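PDB 5VYQ: dTDP-4-amino-4,6-dideoxyglucose formyltransferase from Mycobacterium tuberculosis CAS/NITR204, which transfers a formyl group from a reduced folate cofactor to the sugar amino group of dTDP-4-amino-4,6-dideoxyglucose. Local coordinates for residues V99-G104 with D164-L169; A143-A148 with V170-D175; N230-D235 with K240-V245. One frame throughout, in Å; residues are numbered along the deposited sequence.

Contact 1: V99-G104 with D164-L169; sequences VNVHPG and DIEREL. With LI (lithium ion), chain M; FON (N-{[4-({[(6R)-2-amino-5-formyl-4-oxo-1,4,5,6,7,8-hexahydropteridin-6-yl]methyl}amino)phenyl]carbonyl}-L-glutamic acid), chain C; 0FX (dTDP-4-amino-4,6-dideoxyglucose), chain D.
Beside the formyl-transfer site, V101, near the C-terminal end of strand 97-102, and P103, in the turn just beyond it, rest against E166 of helix 155-179. The meeting is apolar: V101 CG1 lies 3.4 Å from E166 CG, and the two side chains cross obliquely. CG of E166 is anti to its backbone N (chi1 -175°) and the chain runs on extended, which carries the carboxylate past the valine until OE2 stands 4.1 Å from P103 CB. There OE2 is hydrogen-bonded to H83 NE2, while H83 ND1 bonds the sugar nucleotide. E166 is thus a second-shell residue, probably helping to orient H83.

N100 and H102 serve the reactants. N100 ND2 is 3.0 Å from the formyl oxygen O3 of the folate. H102 ND1 sits 2.5 Å from a lithium ion, also held by D137 OD1 and water 1. The lithium ion LI is 2.0 Å from 0FX N4A of the sugar. N100, H102 and D137 are consistent with the Asn-His-Asp set of this enzyme family. With the folate formyl carbon CP1 4.1 Å from the sugar nitrogen N4A, the two reacting groups are assembled but not bonded, and the lithium ion is bonded to that amine.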
loop_
_atom_site.group_PDB
_atom_site.type_symbol
_atom_site.label_atom_id
_atom_site.label_comp_id
_atom_site.label_asym_id
_atom_site.label_seq_id
_atom_site.Cartn_x
_atom_site.Cartn_y
_atom_site.Cartn_z
ATOM N N VAL A 99 31.239 -4.297 -22.438
ATOM C CA VAL A 99 30.301 -5.289 -21.933
ATOM C C VAL A 99 29.418 -4.618 -20.909
ATOM O O VAL A 99 29.897 -3.874 -20.063
ATOM C CB VAL A 99 31.094 -6.469 -21.321
ATOM C CG1 VAL A 99 30.215 -7.450 -20.562
ATOM C CG2 VAL A 99 31.792 -7.220 -22.429
ATOM N N ASN A 100 28.125 -4.916 -20.989
ATOM C CA ASN A 100 27.100 -4.411 -20.112
ATOM C C ASN A 100 26.566 -5.503 -19.201
ATOM O O ASN A 100 26.391 -6.643 -19.621
ATOM C CB ASN A 100 25.945 -3.894 -20.974
ATOM C CG ASN A 100 24.932 -3.104 -20.190
ATOM O OD1 ASN A 100 25.277 -2.307 -19.309
ATOM N ND2 ASN A 100 23.661 -3.233 -20.569
ATOM N N VAL A 101 26.329 -5.117 -17.954
ATOM C CA VAL A 101 25.580 -5.933 -17.038
ATOM C C VAL A 101 24.227 -5.277 -16.785
ATOM O O VAL A 101 24.142 -4.214 -16.180
ATOM C CB VAL A 101 26.314 -6.118 -15.708
ATOM C CG1 VAL A 101 25.438 -6.910 -14.750
ATOM C CG2 VAL A 101 27.696 -6.707 -15.941
ATOM N N HIS A 102 23.217 -5.908 -17.344
ATOM C CA HIS A 102 21.879 -5.313 -17.482
ATOM C C HIS A 102 20.866 -6.073 -16.644
ATOM O O HIS A 102 20.726 -7.323 -16.796
ATOM C CB HIS A 102 21.428 -5.410 -18.917
ATOM C CG HIS A 102 20.008 -5.019 -19.175
ATOM N ND1 HIS A 102 19.489 -3.771 -18.863
ATOM C CD2 HIS A 102 19.015 -5.700 -19.800
ATOM C CE1 HIS A 102 18.220 -3.740 -19.232
ATOM N NE2 HIS A 102 17.909 -4.896 -19.789
ATOM N N PRO A 103 20.134 -5.345 -15.793
ATOM C CA PRO A 103 19.133 -5.994 -14.947
ATOM C C PRO A 103 17.780 -6.191 -15.666
ATOM O O PRO A 103 16.704 -5.852 -15.154
ATOM C CB PRO A 103 19.064 -5.045 -13.739
ATOM C CG PRO A 103 19.227 -3.708 -14.379
ATOM C CD PRO A 103 20.258 -3.915 -15.473
ATOM N N GLY A 104 17.863 -6.815 -16.838
ATOM C CA GLY A 104 16.708 -7.302 -17.577
ATOM C C GLY A 104 17.088 -8.594 -18.285
ATOM O O GLY A 104 18.288 -8.960 -18.300
ATOM N N ASP A 164 20.947 -9.617 -6.371
ATOM C CA ASP A 164 21.618 -10.848 -5.917
ATOM C C ASP A 164 22.025 -11.682 -7.132
ATOM O O ASP A 164 23.123 -12.214 -7.166
ATOM C CB ASP A 164 20.719 -11.706 -5.025
ATOM C CG ASP A 164 20.456 -11.083 -3.657
ATOM O OD1 ASP A 164 21.263 -10.292 -3.185
ATOM O OD2 ASP A 164 19.416 -11.392 -3.055
ATOM N N ILE A 165 21.159 -11.790 -8.124
ATOM C CA ILE A 165 21.456 -12.528 -9.352
ATOM C C ILE A 165 22.600 -11.898 -10.111
ATOM O O ILE A 165 23.457 -12.591 -10.672
ATOM C CB ILE A 165 20.211 -12.722 -10.240
ATOM C CG1 ILE A 165 19.218 -13.610 -9.489
ATOM C CG2 ILE A 165 20.611 -13.206 -11.605
ATOM C CD1 ILE A 165 17.844 -13.682 -10.139
ATOM N N GLU A 166 22.669 -10.576 -10.129
ATOM C CA GLU A 166 23.709 -9.916 -10.857
ATOM C C GLU A 166 25.047 -10.257 -10.234
ATOM O O GLU A 166 26.000 -10.545 -10.965
ATOM C CB GLU A 166 23.475 -8.403 -10.800
ATOM C CG GLU A 166 24.411 -7.605 -11.600
ATOM C CD GLU A 166 23.913 -6.147 -11.757
ATOM O OE1 GLU A 166 24.656 -5.379 -11.212
ATOM O OE2 GLU A 166 22.859 -5.800 -12.310
ATOM N N ARG A 167 25.100 -10.234 -8.904
ATOM C CA ARG A 167 26.345 -10.536 -8.210
ATOM C C ARG A 167 26.770 -11.982 -8.487
ATOM O O ARG A 167 27.944 -12.234 -8.812
ATOM C CB ARG A 167 26.184 -10.287 -6.716
ATOM C CG ARG A 167 27.311 -10.890 -5.860
ATOM C CD ARG A 167 27.186 -10.502 -4.406
ATOM N NE ARG A 167 27.457 -9.069 -4.249
ATOM C CZ ARG A 167 28.686 -8.542 -4.144
ATOM N NH1 ARG A 167 28.812 -7.201 -4.036
ATOM N NH2 ARG A 167 29.782 -9.341 -4.159
ATOM N N GLU A 168 25.801 -12.907 -8.459
ATOM C CA GLU A 168 26.056 -14.329 -8.729
ATOM C C GLU A 168 26.636 -14.520 -10.136
ATOM O O GLU A 168 27.638 -15.201 -10.374
ATOM C CB GLU A 168 24.765 -15.155 -8.488
ATOM C CG GLU A 168 24.522 -15.311 -6.977
ATOM C CD GLU A 168 23.174 -15.769 -6.425
ATOM O OE1 GLU A 168 22.188 -16.087 -7.126
ATOM O OE2 GLU A 168 23.106 -15.821 -5.176
ATOM N N LEU A 169 25.981 -13.924 -11.119
ATOM C CA LEU A 169 26.338 -14.132 -12.492
ATOM C C LEU A 169 27.671 -13.519 -12.856
ATOM O O LEU A 169 28.496 -14.093 -13.581
ATOM C CB LEU A 169 25.188 -13.573 -13.331
ATOM C CG LEU A 169 25.029 -14.116 -14.716
ATOM C CD1 LEU A 169 24.754 -15.621 -14.682
ATOM C CD2 LEU A 169 23.916 -13.321 -15.408
HETATM LI LI LI M . 20.541 -1.647 -19.636
HETATM N N1 FON C . 25.649 2.434 -24.444
HETATM C C2 FON C . 25.202 1.769 -25.504
HETATM N NA2 FON C . 25.683 2.117 -26.732
HETATM N N3 FON C . 24.288 0.798 -25.348
HETATM C C4 FON C . 23.781 0.441 -24.143
HETATM O O4 FON C . 22.954 -0.496 -24.033
HETATM C C4A FON C . 24.283 1.135 -22.945
HETATM N N5 FON C . 23.843 0.934 -21.626
HETATM C C6 FON C . 23.990 2.106 -20.746
HETATM C C7 FON C . 25.464 2.519 -20.774
HETATM N N8 FON C . 25.825 2.823 -22.137
HETATM C C8A FON C . 25.285 2.169 -23.182
HETATM C C9 FON C . 23.033 3.264 -21.105
HETATM N N10 FON C . 21.658 2.837 -20.863
HETATM C C11 FON C . 18.317 5.220 -21.543
HETATM C C12 FON C . 18.181 3.894 -21.131
HETATM C C13 FON C . 19.314 3.118 -20.910
HETATM C C14 FON C . 20.587 3.651 -21.076
HETATM C C15 FON C . 20.740 4.971 -21.487
HETATM C C16 FON C . 19.604 5.747 -21.720
HETATM C C FON C . 17.053 6.056 -21.782
HETATM O O FON C . 15.914 5.676 -21.438
HETATM N N FON C . 17.212 7.252 -22.359
HETATM C CA FON C . 16.123 8.205 -22.569
HETATM C CB FON C . 16.419 9.578 -21.944
HETATM C CG FON C . 16.645 9.410 -20.436
HETATM C CD FON C . 16.526 10.653 -19.576
HETATM O OE1 FON C . 15.841 11.611 -19.989
HETATM O OE2 FON C . 17.088 10.659 -18.449
HETATM C CT FON C . 15.859 8.327 -24.040
HETATM O O1 FON C . 14.744 8.810 -24.350
HETATM O O2 FON C . 16.727 7.937 -24.862
HETATM C CP1 FON C . 23.326 -0.160 -21.253
HETATM O O3 FON C . 22.918 -0.322 -20.108
HETATM O O4P 0FX D . 18.923 -0.441 -11.969
HETATM P P2 0FX D . 19.384 0.818 -12.621
HETATM O O3P 0FX D . 20.795 1.262 -12.305
HETATM O O1G 0FX D . 19.054 0.530 -14.175
HETATM C C1G 0FX D . 18.798 1.566 -15.106
HETATM C C2G 0FX D . 18.017 0.933 -16.266
HETATM O O2G 0FX D . 16.848 0.337 -15.686
HETATM C C3G 0FX D . 18.864 -0.181 -16.904
HETATM O O3G 0FX D . 18.104 -0.940 -17.877
HETATM C C4G 0FX D . 20.165 0.423 -17.418
HETATM N N4A 0FX D . 20.964 -0.701 -17.961
HETATM C C5G 0FX D . 20.872 1.129 -16.260
HETATM C C6G 0FX D . 21.992 1.986 -16.845
HETATM O O5G 0FX D . 20.049 2.087 -15.571
HETATM O OPP 0FX D . 18.374 2.039 -12.333
HETATM P P 0FX D . 18.142 2.898 -10.985
HETATM O O1P 0FX D . 17.885 4.285 -11.433
HETATM O O2P 0FX D . 19.222 2.555 -9.991
HETATM O O5 0FX D . 16.780 2.313 -10.371
HETATM C C5 0FX D . 16.725 1.041 -9.768
HETATM C C4 0FX D . 15.273 0.639 -9.598
HETATM O O4 0FX D . 14.665 1.553 -8.688
HETATM C C3 0FX D . 14.378 0.729 -10.834
HETATM O O3 0FX D . 14.458 -0.475 -11.607
HETATM C C2 0FX D . 12.971 0.923 -10.302
HETATM C C1 0FX D . 13.295 1.734 -9.068
HETATM N N11 0FX D . 13.076 3.169 -9.283
HETATM C C61 0FX D . 14.060 4.074 -9.470
HETATM C C51 0FX D . 13.776 5.417 -9.630
HETATM C C5A 0FX D . 14.903 6.388 -9.880
HETATM C C21 0FX D . 11.787 3.667 -9.112
HETATM O O21 0FX D . 10.825 2.806 -8.875
HETATM N N31 0FX D . 11.474 4.953 -9.270
HETATM C C41 0FX D . 12.475 5.840 -9.473
HETATM O O41 0FX D . 12.134 7.138 -9.602
HETATM O O HOH W 1 19.850 0.086 -20.685
#

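Contact 2: A143-A148 with V170-D175; sequences AQRECA and VLEHFD
R145 and E172 meet end-on in a two-pronged salt bridge. NH1 of R145 donates to E172 OE1 at 2.9 Å and NH2 of R145 to E172 OE2 at 2.8 Å, both nearly straight. Each oxygen lies close to the guanidinium plane. The carboxylate is tilted 30° against that plane, and while OE2 uses its syn lone pair, OE1 is met on the syn side but well out of the carboxylate plane. Two bonds fix the rotation of both end groups.

Two residues earlier on the strand, the A143 methyl sits over a face of the H173 imidazole, CB 3.7 Å from the ring centroid, a CH-pi contact. At the edge of that ring, water 2 lies 2.9 Å from H173 NE2 and takes a weak bond from R145 NH2, joining the two halves of the contact.

Farther out, L169 CD1, from the preceding turn of the helix, lies over one face of the guanidinium, near NH2. Strand 141-147 is an outermost strand of the six-stranded mixed sheet, bonded to strand 125-131 alone within the chain. Helix 155-179 packs on it through L169 and H173, and V170 and F174 pack against helix 31-43.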
loop_
_atom_site.group_PDB
_atom_site.type_symbol
_atom_site.label_atom_id
_atom_site.label_comp_id
_atom_site.label_asym_id
_atom_site.label_seq_id
_atom_site.Cartn_x
_atom_site.Cartn_y
_atom_site.Cartn_z
ATOM N N ALA A 143 26.088 -14.216 -20.924
ATOM C CA ALA A 143 25.376 -15.039 -19.953
ATOM C C ALA A 143 24.113 -14.331 -19.525
ATOM O O ALA A 143 24.026 -13.108 -19.622
ATOM C CB ALA A 143 26.228 -15.305 -18.730
ATOM N N GLN A 144 23.148 -15.123 -19.068
ATOM C CA GLN A 144 21.979 -14.519 -18.490
ATOM C C GLN A 144 21.274 -15.517 -17.604
ATOM O O GLN A 144 21.533 -16.737 -17.607
ATOM C CB GLN A 144 21.079 -13.905 -19.577
ATOM C CG GLN A 144 20.398 -14.845 -20.461
ATOM C CD GLN A 144 19.498 -14.276 -21.559
ATOM O OE1 GLN A 144 19.186 -15.063 -22.429
ATOM N NE2 GLN A 144 19.076 -12.994 -21.562
ATOM N N ARG A 145 20.382 -14.960 -16.812
ATOM C CA ARG A 145 19.673 -15.736 -15.819
ATOM C C ARG A 145 18.322 -15.110 -15.528
ATOM O O ARG A 145 18.214 -13.906 -15.288
ATOM C CB ARG A 145 20.453 -15.898 -14.524
ATOM C CG ARG A 145 19.813 -16.817 -13.485
ATOM C CD ARG A 145 20.835 -17.255 -12.430
ATOM N NE ARG A 145 21.915 -17.951 -13.128
ATOM C CZ ARG A 145 23.166 -18.069 -12.687
ATOM N NH1 ARG A 145 23.526 -17.546 -11.523
ATOM N NH2 ARG A 145 24.056 -18.697 -13.422
ATOM N N GLU A 146 17.313 -15.967 -15.526
ATOM C CA GLU A 146 15.949 -15.550 -15.193
ATOM C C GLU A 146 15.728 -15.373 -13.692
ATOM O O GLU A 146 16.304 -16.068 -12.851
ATOM C CB GLU A 146 14.944 -16.538 -15.838
ATOM C CG GLU A 146 13.479 -16.094 -15.696
ATOM C CD GLU A 146 12.439 -16.998 -16.334
ATOM O OE1 GLU A 146 12.831 -17.992 -17.009
ATOM O OE2 GLU A 146 11.246 -16.671 -16.098
ATOM N N CYS A 147 14.857 -14.421 -13.350
ATOM C CA CYS A 147 14.348 -14.223 -11.986
ATOM C C CYS A 147 12.849 -14.452 -12.053
ATOM O O CYS A 147 12.141 -13.786 -12.796
ATOM C CB CYS A 147 14.574 -12.777 -11.594
ATOM S SG CYS A 147 14.088 -12.338 -9.923
ATOM N N ALA A 148 12.345 -15.354 -11.224
ATOM C CA ALA A 148 10.900 -15.581 -11.255
ATOM C C ALA A 148 10.189 -14.388 -10.569
ATOM O O ALA A 148 10.761 -13.681 -9.722
ATOM C CB ALA A 148 10.588 -16.910 -10.578
ATOM N N VAL A 170 27.907 -12.301 -12.349
ATOM C CA VAL A 170 29.201 -11.676 -12.547
ATOM C C VAL A 170 30.380 -12.449 -11.939
ATOM O O VAL A 170 31.409 -12.610 -12.596
ATOM C CB VAL A 170 29.196 -10.202 -12.058
ATOM C CG1 VAL A 170 30.578 -9.581 -12.080
ATOM C CG2 VAL A 170 28.259 -9.402 -12.952
ATOM N N LEU A 171 30.220 -12.884 -10.693
ATOM C CA LEU A 171 31.264 -13.654 -10.014
ATOM C C LEU A 171 31.495 -14.962 -10.740
ATOM O O LEU A 171 32.644 -15.378 -10.881
ATOM C CB LEU A 171 30.968 -13.873 -8.556
ATOM C CG LEU A 171 30.941 -12.557 -7.791
ATOM C CD1 LEU A 171 30.526 -12.737 -6.354
ATOM C CD2 LEU A 171 32.273 -11.820 -7.849
ATOM N N GLU A 172 30.436 -15.620 -11.209
ATOM C CA GLU A 172 30.622 -16.829 -11.987
ATOM C C GLU A 172 31.397 -16.639 -13.274
ATOM O O GLU A 172 32.268 -17.466 -13.590
ATOM C CB GLU A 172 29.268 -17.387 -12.392
ATOM C CG GLU A 172 28.471 -18.009 -11.265
ATOM C CD GLU A 172 27.031 -18.353 -11.614
ATOM O OE1 GLU A 172 26.184 -18.371 -10.665
ATOM O OE2 GLU A 172 26.788 -18.649 -12.799
ATOM N N HIS A 173 31.048 -15.591 -14.042
ATOM C CA HIS A 173 31.567 -15.423 -15.367
ATOM C C HIS A 173 32.745 -14.456 -15.526
ATOM O O HIS A 173 33.157 -14.207 -16.646
ATOM C CB HIS A 173 30.449 -15.067 -16.351
ATOM C CG HIS A 173 29.445 -16.153 -16.478
ATOM N ND1 HIS A 173 29.652 -17.254 -17.286
ATOM C CD2 HIS A 173 28.259 -16.350 -15.861
ATOM C CE1 HIS A 173 28.609 -18.050 -17.198
ATOM N NE2 HIS A 173 27.755 -17.534 -16.332
ATOM N N PHE A 174 33.241 -13.895 -14.434
ATOM C CA PHE A 174 34.218 -12.815 -14.512
ATOM C C PHE A 174 35.446 -13.235 -15.319
ATOM O O PHE A 174 35.906 -12.505 -16.194
ATOM C CB PHE A 174 34.680 -12.379 -13.144
ATOM C CG PHE A 174 35.753 -11.325 -13.228
ATOM C CD1 PHE A 174 35.443 -10.069 -13.711
ATOM C CD2 PHE A 174 37.079 -11.630 -12.967
ATOM C CE1 PHE A 174 36.421 -9.090 -13.838
ATOM C CE2 PHE A 174 38.066 -10.664 -13.101
ATOM C CZ PHE A 174 37.743 -9.382 -13.511
ATOM N N ASP A 175 35.989 -14.428 -15.041
ATOM C CA ASP A 175 37.196 -14.791 -15.793
ATOM C C ASP A 175 36.952 -14.754 -17.301
ATOM O O ASP A 175 37.811 -14.268 -18.054
ATOM C CB ASP A 175 37.740 -16.177 -15.411
ATOM C CG ASP A 175 38.241 -16.266 -13.991
ATOM O OD1 ASP A 175 38.281 -15.254 -13.263
ATOM O OD2 ASP A 175 38.616 -17.405 -13.604
HETATM O O HOH W 2 25.334 -19.113 -16.369
#

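Contact 3: N230-D235 with K240-V245; sequences NAWFVD and KVFVRV. With 0FX (dTDP-4-amino-4,6-dideoxyglucose), chain D.
A beta hairpin of the C-terminal domain brings A231, W232 and F233 against V241, F242 and V243. Strands 231-234 and 240-245 run antiparallel, their short axes 143° apart. F233 and V241 form a hydrogen-bonded pair: V241 N donates to F233 O at 2.8 Å, and F233 N returns a bond to V241 O at 3.0 Å. W232 with F242 and V234 with K240 are the flanking non-hydrogen-bonded pairs.

On the face bearing W232, the K240 chain bends at chi3 (-64°), which lays CE over the six-membered ring of the indole. NZ of K240 then stands 4.4 Å from the W232 ring centroid, almost on its normal, a cation-pi contact. On the other face, the F233 ring lies over V241, with V241 CB 3.8 Å from the ring centroid, while V243 CG2 approaches the ring edge. V243 also packs on L220 of helix 213-222.

Residues V241 to V245 pair with an antiparallel strand of the second subunit, so the sheet continues across the dimer interface. At the far end of the hairpin, water 3 bridges A231 N and V243 O. Just before it, N230 reads the thymine base with both ends of its amide: N31 of the nucleotide donates to N230 OD1 at 2.8 Å (172°), and N230 ND2 donates to O21 at 2.9 Å.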
loop_
_atom_site.group_PDB
_atom_site.type_symbol
_atom_site.label_atom_id
_atom_site.label_comp_id
_atom_site.label_asym_id
_atom_site.label_seq_id
_atom_site.Cartn_x
_atom_site.Cartn_y
_atom_site.Cartn_z
ATOM N N ASN A 230 5.994 6.646 -7.139
ATOM C CA ASN A 230 5.887 6.470 -8.560
ATOM C C ASN A 230 4.469 6.647 -9.105
ATOM O O ASN A 230 4.255 7.444 -9.994
ATOM C CB ASN A 230 6.351 5.049 -8.966
ATOM C CG ASN A 230 7.836 4.785 -8.753
ATOM O OD1 ASN A 230 8.718 5.633 -9.027
ATOM N ND2 ASN A 230 8.130 3.590 -8.321
ATOM N N ALA A 231 3.513 5.828 -8.651
ATOM C CA ALA A 231 2.157 5.888 -9.189
ATOM C C ALA A 231 1.385 7.085 -8.587
ATOM O O ALA A 231 1.546 7.384 -7.389
ATOM C CB ALA A 231 1.438 4.627 -8.785
ATOM N N TRP A 232 0.604 7.730 -9.448
ATOM C CA TRP A 232 -0.225 8.839 -8.988
ATOM C C TRP A 232 -1.472 8.914 -9.813
ATOM O O TRP A 232 -1.529 8.490 -10.959
ATOM C CB TRP A 232 0.556 10.150 -9.085
ATOM C CG TRP A 232 1.080 10.507 -10.444
ATOM C CD1 TRP A 232 2.230 10.039 -11.036
ATOM C CD2 TRP A 232 0.509 11.418 -11.399
ATOM N NE1 TRP A 232 2.392 10.581 -12.291
ATOM C CE2 TRP A 232 1.370 11.456 -12.527
ATOM C CE3 TRP A 232 -0.619 12.220 -11.404
ATOM C CZ2 TRP A 232 1.132 12.278 -13.629
ATOM C CZ3 TRP A 232 -0.860 13.020 -12.500
ATOM C CH2 TRP A 232 0.000 13.035 -13.615
ATOM N N PHE A 233 -2.499 9.480 -9.218
ATOM C CA PHE A 233 -3.699 9.870 -9.957
ATOM C C PHE A 233 -4.010 11.309 -9.578
ATOM O O PHE A 233 -3.455 11.821 -8.617
ATOM C CB PHE A 233 -4.870 8.945 -9.646
ATOM C CG PHE A 233 -5.306 8.925 -8.203
ATOM C CD1 PHE A 233 -4.796 7.981 -7.309
ATOM C CD2 PHE A 233 -6.313 9.747 -7.750
ATOM C CE1 PHE A 233 -5.220 7.912 -5.993
ATOM C CE2 PHE A 233 -6.738 9.712 -6.432
ATOM C CZ PHE A 233 -6.189 8.793 -5.536
ATOM N N VAL A 234 -4.903 11.927 -10.339
ATOM C CA VAL A 234 -5.463 13.227 -9.987
ATOM C C VAL A 234 -6.936 13.005 -9.681
ATOM O O VAL A 234 -7.625 12.327 -10.430
ATOM C CB VAL A 234 -5.210 14.257 -11.112
ATOM C CG1 VAL A 234 -5.880 15.577 -10.777
ATOM C CG2 VAL A 234 -3.700 14.492 -11.161
ATOM N N ASP A 235 -7.374 13.496 -8.523
ATOM C CA ASP A 235 -8.758 13.353 -8.120
ATOM C C ASP A 235 -9.621 14.389 -8.830
ATOM O O ASP A 235 -9.112 15.231 -9.558
ATOM C CB ASP A 235 -8.936 13.312 -6.601
ATOM C CG ASP A 235 -8.734 14.642 -5.888
ATOM O OD1 ASP A 235 -8.819 15.696 -6.548
ATOM O OD2 ASP A 235 -8.450 14.608 -4.660
ATOM N N LYS A 240 -3.262 15.834 -6.869
ATOM C CA LYS A 240 -2.420 14.653 -7.106
ATOM C C LYS A 240 -2.268 13.807 -5.867
ATOM O O LYS A 240 -1.946 14.291 -4.753
ATOM C CB LYS A 240 -1.045 15.091 -7.592
ATOM C CG LYS A 240 -0.121 13.969 -8.018
ATOM C CD LYS A 240 1.162 14.505 -8.657
ATOM C CE LYS A 240 0.879 15.262 -9.948
ATOM N NZ LYS A 240 2.141 15.748 -10.569
ATOM N N VAL A 241 -2.429 12.498 -6.066
ATOM C CA VAL A 241 -2.284 11.568 -4.968
ATOM C C VAL A 241 -1.367 10.414 -5.387
ATOM O O VAL A 241 -1.624 9.826 -6.407
ATOM C CB VAL A 241 -3.643 11.005 -4.524
ATOM C CG1 VAL A 241 -3.472 10.029 -3.387
ATOM C CG2 VAL A 241 -4.640 12.110 -4.106
ATOM N N PHE A 242 -0.408 10.085 -4.543
ATOM C CA PHE A 242 0.539 8.995 -4.810
ATOM C C PHE A 242 0.044 7.683 -4.221
ATOM O O PHE A 242 -0.658 7.658 -3.220
ATOM C CB PHE A 242 1.925 9.326 -4.236
ATOM C CG PHE A 242 2.554 10.500 -4.907
ATOM C CD1 PHE A 242 2.996 10.386 -6.203
ATOM C CD2 PHE A 242 2.627 11.732 -4.265
ATOM C CE1 PHE A 242 3.552 11.459 -6.876
ATOM C CE2 PHE A 242 3.187 12.815 -4.927
ATOM C CZ PHE A 242 3.635 12.679 -6.238
ATOM N N VAL A 243 0.354 6.557 -4.861
ATOM C CA VAL A 243 -0.246 5.291 -4.458
ATOM C C VAL A 243 0.837 4.214 -4.501
ATOM O O VAL A 243 1.563 4.145 -5.485
ATOM C CB VAL A 243 -1.279 4.765 -5.480
ATOM C CG1 VAL A 243 -2.011 3.564 -4.891
ATOM C CG2 VAL A 243 -2.258 5.826 -5.916
ATOM N N ARG A 244 0.928 3.388 -3.464
ATOM C CA ARG A 244 1.697 2.129 -3.580
ATOM C C ARG A 244 0.941 1.027 -2.868
ATOM O O ARG A 244 0.022 1.323 -2.071
ATOM C CB ARG A 244 3.120 2.291 -3.053
ATOM C CG ARG A 244 3.223 2.547 -1.584
ATOM C CD ARG A 244 4.707 2.772 -1.234
ATOM N NE ARG A 244 4.897 3.404 0.074
ATOM C CZ ARG A 244 4.842 2.780 1.251
ATOM N NH1 ARG A 244 4.607 1.476 1.392
ATOM N NH2 ARG A 244 5.024 3.496 2.348
ATOM N N VAL A 245 1.276 -0.228 -3.160
ATOM C CA VAL A 245 0.582 -1.357 -2.561
ATOM C C VAL A 245 1.526 -2.149 -1.661
ATOM O O VAL A 245 2.738 -2.126 -1.843
ATOM C CB VAL A 245 -0.067 -2.188 -3.671
ATOM C CG1 VAL A 245 0.969 -2.882 -4.522
ATOM C CG2 VAL A 245 -1.097 -3.169 -3.179
HETATM O O4P 0FX D . 18.923 -0.441 -11.969
HETATM P P2 0FX D . 19.384 0.818 -12.621
HETATM O O3P 0FX D . 20.795 1.262 -12.305
HETATM O O1G 0FX D . 19.054 0.530 -14.175
HETATM C C1G 0FX D . 18.798 1.566 -15.106
HETATM C C2G 0FX D . 18.017 0.933 -16.266
HETATM O O2G 0FX D . 16.848 0.337 -15.686
HETATM C C3G 0FX D . 18.864 -0.181 -16.904
HETATM O O3G 0FX D . 18.104 -0.940 -17.877
HETATM C C4G 0FX D . 20.165 0.423 -17.418
HETATM N N4A 0FX D . 20.964 -0.701 -17.961
HETATM C C5G 0FX D . 20.872 1.129 -16.260
HETATM C C6G 0FX D . 21.992 1.986 -16.845
HETATM O O5G 0FX D . 20.049 2.087 -15.571
HETATM O OPP 0FX D . 18.374 2.039 -12.333
HETATM P P 0FX D . 18.142 2.898 -10.985
HETATM O O1P 0FX D . 17.885 4.285 -11.433
HETATM O O2P 0FX D . 19.222 2.555 -9.991
HETATM O O5 0FX D . 16.780 2.313 -10.371
HETATM C C5 0FX D . 16.725 1.041 -9.768
HETATM C C4 0FX D . 15.273 0.639 -9.598
HETATM O O4 0FX D . 14.665 1.553 -8.688
HETATM C C3 0FX D . 14.378 0.729 -10.834
HETATM O O3 0FX D . 14.458 -0.475 -11.607
HETATM C C2 0FX D . 12.971 0.923 -10.302
HETATM C C1 0FX D . 13.295 1.734 -9.068
HETATM N N11 0FX D . 13.076 3.169 -9.283
HETATM C C61 0FX D . 14.060 4.074 -9.470
HETATM C C51 0FX D . 13.776 5.417 -9.630
HETATM C C5A 0FX D . 14.903 6.388 -9.880
HETATM C C21 0FX D . 11.787 3.667 -9.112
HETATM O O21 0FX D . 10.825 2.806 -8.875
HETATM N N31 0FX D . 11.474 4.953 -9.270
HETATM C C41 0FX D . 12.475 5.840 -9.473
HETATM O O41 0FX D . 12.134 7.138 -9.602
HETATM O O HOH W 3 4.229 4.140 -6.331
#

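From the N terminus the chain first lays down strand 97-102, half of contact 1, then strand 141-147, half of contact 2. Helix 155-179 follows and closes both: residues 164-169 return to 99-104, and residues 170-175 to 143-148. The two loops therefore cross rather than nest, and one helix is tied to an inner and an outermost strand of the same sheet. The centres of these contacts are 6 Å apart, and I165 CD1 packs 3.7 Å from C147 CB. Contact 3 comes later, in series, as a short hairpin in the C-terminal domain. Its nearest atoms are about 14 Å from those of contact 1, and the sugar nucleotide touches both, its sugar end at contact 1 and its base at contact 3.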